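Local structure of cytosolic phospholipase A2 delta (Homo sapiens, 5IZ5) at residues B[408-416]-B[431-442]. The protein hydrolyses glycerophospholipids at the sn-2 position in a calcium-dependent manner, releasing a fatty acid, with a preference for linoleic acid. The protein carries 3 engineered substitutions. Residues are numbered along the deposited sequence; the frame is centred on the assembly and turned at random.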
loop_
_atom_site.group_PDB
_atom_site.type_symbol
_atom_site.label_atom_id
_atom_site.label_comp_id
_atom_site.label_asym_id
_atom_site.label_seq_id
_atom_site.Cartn_x
_atom_site.Cartn_y
_atom_site.Cartn_z
ATOM N N ARG B 408 13.616 -26.594 -10.997
ATOM C CA ARG B 408 12.978 -25.313 -10.739
ATOM C C ARG B 408 11.828 -25.429 -9.730
ATOM O O ARG B 408 11.730 -24.647 -8.783
ATOM C CB ARG B 408 12.534 -24.679 -12.056
ATOM C CG ARG B 408 13.617 -23.811 -12.675
ATOM C CD ARG B 408 13.135 -22.504 -13.265
ATOM N NE ARG B 408 14.143 -21.873 -14.129
ATOM C CZ ARG B 408 14.400 -22.270 -15.374
ATOM N NH1 ARG B 408 13.733 -23.294 -15.907
ATOM N NH2 ARG B 408 15.334 -21.653 -16.089
ATOM N N LEU B 409 10.977 -26.433 -9.912
ATOM C CA LEU B 409 9.861 -26.662 -9.004
ATOM C C LEU B 409 10.346 -26.981 -7.585
ATOM O O LEU B 409 9.802 -26.461 -6.600
ATOM C CB LEU B 409 8.977 -27.775 -9.557
ATOM C CG LEU B 409 8.230 -27.406 -10.853
ATOM C CD1 LEU B 409 7.557 -28.646 -11.413
ATOM C CD2 LEU B 409 7.210 -26.287 -10.679
ATOM N N ALA B 410 11.394 -27.796 -7.490
ATOM C CA ALA B 410 12.036 -28.101 -6.213
ATOM C C ALA B 410 12.582 -26.836 -5.542
ATOM O O ALA B 410 12.423 -26.651 -4.332
ATOM C CB ALA B 410 13.155 -29.107 -6.412
ATOM N N SER B 411 13.209 -25.964 -6.331
ATOM C CA SER B 411 13.726 -24.689 -5.822
ATOM C C SER B 411 12.613 -23.816 -5.269
ATOM O O SER B 411 12.802 -23.167 -4.242
ATOM C CB SER B 411 14.477 -23.917 -6.909
ATOM O OG SER B 411 15.533 -24.701 -7.415
ATOM N N TYR B 412 11.459 -23.786 -5.939
ATOM C CA TYR B 412 10.341 -23.004 -5.427
ATOM C C TYR B 412 9.947 -23.515 -4.051
ATOM O O TYR B 412 9.779 -22.741 -3.098
ATOM C CB TYR B 412 9.091 -23.065 -6.328
ATOM C CG TYR B 412 9.185 -22.492 -7.720
ATOM C CD1 TYR B 412 10.225 -21.641 -8.100
ATOM C CD2 TYR B 412 8.194 -22.784 -8.656
ATOM C CE1 TYR B 412 10.282 -21.123 -9.379
ATOM C CE2 TYR B 412 8.242 -22.266 -9.934
ATOM C CZ TYR B 412 9.287 -21.432 -10.287
ATOM O OH TYR B 412 9.349 -20.920 -11.554
ATOM N N ARG B 413 9.786 -24.829 -3.961
ATOM C CA ARG B 413 9.349 -25.456 -2.728
ATOM C C ARG B 413 10.330 -25.199 -1.595
ATOM O O ARG B 413 9.927 -24.840 -0.487
ATOM C CB ARG B 413 9.173 -26.961 -2.932
ATOM C CG ARG B 413 8.643 -27.680 -1.700
ATOM C CD ARG B 413 7.393 -27.014 -1.171
ATOM N NE ARG B 413 6.285 -27.963 -1.075
ATOM C CZ ARG B 413 5.876 -28.570 0.031
ATOM N NH1 ARG B 413 6.468 -28.362 1.191
ATOM N NH2 ARG B 413 4.855 -29.402 -0.029
ATOM N N ARG B 414 11.612 -25.367 -1.898
ATOM C CA ARG B 414 12.669 -25.185 -0.930
ATOM C C ARG B 414 12.656 -23.756 -0.431
ATOM O O ARG B 414 12.693 -23.528 0.775
ATOM C CB ARG B 414 14.024 -25.530 -1.537
ATOM C CG ARG B 414 14.375 -26.994 -1.479
ATOM C CD ARG B 414 15.839 -27.228 -1.791
ATOM N NE ARG B 414 16.240 -26.585 -3.045
ATOM C CZ ARG B 414 16.290 -27.186 -4.235
ATOM N NH1 ARG B 414 15.979 -28.470 -4.379
ATOM N NH2 ARG B 414 16.663 -26.491 -5.300
ATOM N N GLU B 415 12.550 -22.798 -1.350
ATOM C CA GLU B 415 12.526 -21.397 -0.953
ATOM C C GLU B 415 11.303 -21.073 -0.099
ATOM O O GLU B 415 11.420 -20.378 0.912
ATOM C CB GLU B 415 12.607 -20.454 -2.159
ATOM C CG GLU B 415 12.448 -18.988 -1.761
ATOM C CD GLU B 415 13.069 -17.996 -2.740
ATOM O OE1 GLU B 415 13.082 -16.792 -2.416
ATOM O OE2 GLU B 415 13.530 -18.394 -3.826
ATOM N N LEU B 416 10.134 -21.574 -0.493
ATOM C CA LEU B 416 8.918 -21.298 0.273
ATOM C C LEU B 416 8.958 -21.960 1.659
ATOM O O LEU B 416 8.436 -21.406 2.623
ATOM C CB LEU B 416 7.668 -21.731 -0.508
ATOM C CG LEU B 416 7.357 -20.936 -1.786
ATOM C CD1 LEU B 416 6.271 -21.627 -2.596
ATOM C CD2 LEU B 416 6.950 -19.501 -1.489
ATOM N N LEU B 431 4.158 -17.387 -4.561
ATOM C CA LEU B 431 4.431 -18.340 -5.639
ATOM C C LEU B 431 4.534 -17.604 -6.964
ATOM O O LEU B 431 5.387 -17.914 -7.787
ATOM C CB LEU B 431 3.353 -19.414 -5.734
ATOM C CG LEU B 431 3.587 -20.455 -6.833
ATOM C CD1 LEU B 431 4.907 -21.191 -6.646
ATOM C CD2 LEU B 431 2.435 -21.443 -6.878
ATOM N N TRP B 432 3.640 -16.645 -7.172
ATOM C CA TRP B 432 3.636 -15.858 -8.395
ATOM C C TRP B 432 4.960 -15.111 -8.561
ATOM O O TRP B 432 5.492 -15.029 -9.670
ATOM C CB TRP B 432 2.447 -14.909 -8.398
ATOM C CG TRP B 432 2.456 -13.885 -9.478
ATOM C CD1 TRP B 432 2.328 -12.544 -9.314
ATOM C CD2 TRP B 432 2.594 -14.111 -10.889
ATOM N NE1 TRP B 432 2.378 -11.915 -10.529
ATOM C CE2 TRP B 432 2.540 -12.853 -11.515
ATOM C CE3 TRP B 432 2.756 -15.255 -11.685
ATOM C CZ2 TRP B 432 2.635 -12.701 -12.901
ATOM C CZ3 TRP B 432 2.855 -15.104 -13.066
ATOM C CH2 TRP B 432 2.795 -13.835 -13.659
ATOM N N ALA B 433 5.519 -14.636 -7.449
ATOM C CA ALA B 433 6.825 -13.982 -7.469
ATOM C C ALA B 433 7.894 -14.876 -8.062
ATOM O O ALA B 433 8.657 -14.440 -8.925
ATOM C CB ALA B 433 7.224 -13.547 -6.072
ATOM N N LEU B 434 7.930 -16.134 -7.628
ATOM C CA LEU B 434 8.981 -17.057 -8.059
ATOM C C LEU B 434 8.786 -17.496 -9.506
ATOM O O LEU B 434 9.739 -17.618 -10.269
ATOM C CB LEU B 434 9.041 -18.278 -7.137
ATOM C CG LEU B 434 9.279 -18.003 -5.647
ATOM C CD1 LEU B 434 9.178 -19.292 -4.849
ATOM C CD2 LEU B 434 10.624 -17.339 -5.419
ATOM N N VAL B 435 7.535 -17.736 -9.872
ATOM C CA VAL B 435 7.188 -18.133 -11.222
ATOM C C VAL B 435 7.434 -17.004 -12.223
ATOM O O VAL B 435 8.038 -17.220 -13.274
ATOM C CB VAL B 435 5.713 -18.570 -11.262
ATOM C CG1 VAL B 435 5.176 -18.603 -12.688
ATOM C CG2 VAL B 435 5.559 -19.919 -10.575
ATOM N N LEU B 436 6.964 -15.810 -11.883
ATOM C CA LEU B 436 7.191 -14.634 -12.708
ATOM C C LEU B 436 8.689 -14.403 -12.896
ATOM O O LEU B 436 9.143 -14.166 -14.012
ATOM C CB LEU B 436 6.547 -13.402 -12.075
ATOM C CG LEU B 436 6.777 -12.070 -12.779
ATOM C CD1 LEU B 436 6.230 -12.103 -14.202
ATOM C CD2 LEU B 436 6.144 -10.941 -11.983
ATOM N N GLU B 437 9.448 -14.510 -11.805
ATOM C CA GLU B 437 10.899 -14.368 -11.865
ATOM C C GLU B 437 11.509 -15.357 -12.848
ATOM O O GLU B 437 12.370 -14.992 -13.646
ATOM C CB GLU B 437 11.524 -14.564 -10.482
ATOM C CG GLU B 437 13.016 -14.272 -10.430
ATOM C CD GLU B 437 13.603 -14.443 -9.043
ATOM O OE1 GLU B 437 13.387 -15.503 -8.420
ATOM O OE2 GLU B 437 14.280 -13.510 -8.567
ATOM N N SER B 438 11.070 -16.609 -12.770
ATOM C CA SER B 438 11.520 -17.664 -13.685
ATOM C C SER B 438 11.190 -17.352 -15.160
ATOM O O SER B 438 11.994 -17.630 -16.055
ATOM C CB SER B 438 10.907 -19.022 -13.274
ATOM O OG SER B 438 11.637 -19.622 -12.218
ATOM N N MET B 439 10.019 -16.776 -15.411
ATOM C CA MET B 439 9.594 -16.484 -16.780
ATOM C C MET B 439 10.355 -15.301 -17.375
ATOM O O MET B 439 10.745 -15.336 -18.546
ATOM C CB MET B 439 8.086 -16.222 -16.829
ATOM C CG MET B 439 7.256 -17.444 -16.476
ATOM S SD MET B 439 5.488 -17.096 -16.434
ATOM C CE MET B 439 4.965 -17.990 -17.874
ATOM N N LEU B 440 10.568 -14.270 -16.563
ATOM C CA LEU B 440 11.260 -13.059 -17.004
ATOM C C LEU B 440 12.776 -13.251 -17.108
ATOM O O LEU B 440 13.409 -12.673 -17.992
ATOM C CB LEU B 440 10.943 -11.892 -16.056
ATOM C CG LEU B 440 9.764 -10.961 -16.378
ATOM C CD1 LEU B 440 8.618 -11.657 -17.097
ATOM C CD2 LEU B 440 9.271 -10.275 -15.107
ATOM N N HIS B 441 13.353 -14.035 -16.195
ATOM C CA HIS B 441 14.814 -14.211 -16.145
ATOM C C HIS B 441 15.393 -15.619 -16.153
ATOM O O HIS B 441 16.597 -15.766 -16.347
ATOM C CB HIS B 441 15.377 -13.497 -14.915
ATOM C CG HIS B 441 14.778 -12.148 -14.661
ATOM N ND1 HIS B 441 15.239 -11.003 -15.273
ATOM C CD2 HIS B 441 13.763 -11.760 -13.853
ATOM C CE1 HIS B 441 14.533 -9.969 -14.853
ATOM N NE2 HIS B 441 13.632 -10.400 -13.989
ATOM N N GLY B 442 14.587 -16.644 -15.912
ATOM C CA GLY B 442 15.107 -18.012 -15.839
ATOM C C GLY B 442 16.084 -18.299 -14.704
ATOM O O GLY B 442 16.702 -19.362 -14.675
HETATM O O HOH W 1 15.346 -20.852 -11.866
#
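Tyr412 drops as a knob into a hole on the neighbouring helix formed by Leu431, Leu434, Val435 and Ser438, the centre of an antiparallel helical hairpin (helices 406-422 and 428-441) in the catalytic domain. Over 408-416 and 431-441 the axes come within 10.6 Å, with 144° between their N-to-C directions, a wide spacing that the phenol ring bridges. Its CG lies anti to the carbonyl carbon, chi1 -64°, which sends the ring across to helix 428-441. Leu434 CB makes an off-centre CH-pi contact 4.1 Å from the centroid of the Tyr412 ring, while Val435 CG2 comes within 3.6 Å of Tyr412 CE2. At the ring's edge, Tyr412 OH and Ser438 OG share a 2.7 Å hydrogen bond in the ring plane, pairing two hydroxyls within a buried interface; either may be the donor. Phe593 of helix 588-593 also packs on both Tyr412 and Leu431.

Toward the C-terminal end of 408-416 the apolar packing continues, Leu416 CG lying 3.9 Å from Leu434 CD1, the two side chains running alongside one another with their ends pointing opposite ways. Leu434 CD2 reaches the carboxylate of Glu415, whose charge is paired with Arg523.

The other end is looser and partly exposed. Here Arg408 runs past Ser438, a kink at chi2, -138°, turning the chain, and its NH1 is held by the carbonyl of Val403. A water sits by NE, weakly bonded to it and to the carbonyl of Gly442, the positive-phi residue just after helix 431-441. That same oxygen, Gly442 O, accepts a nearly straight 3.0 Å bond from Arg408 NH2 in the guanidinium plane.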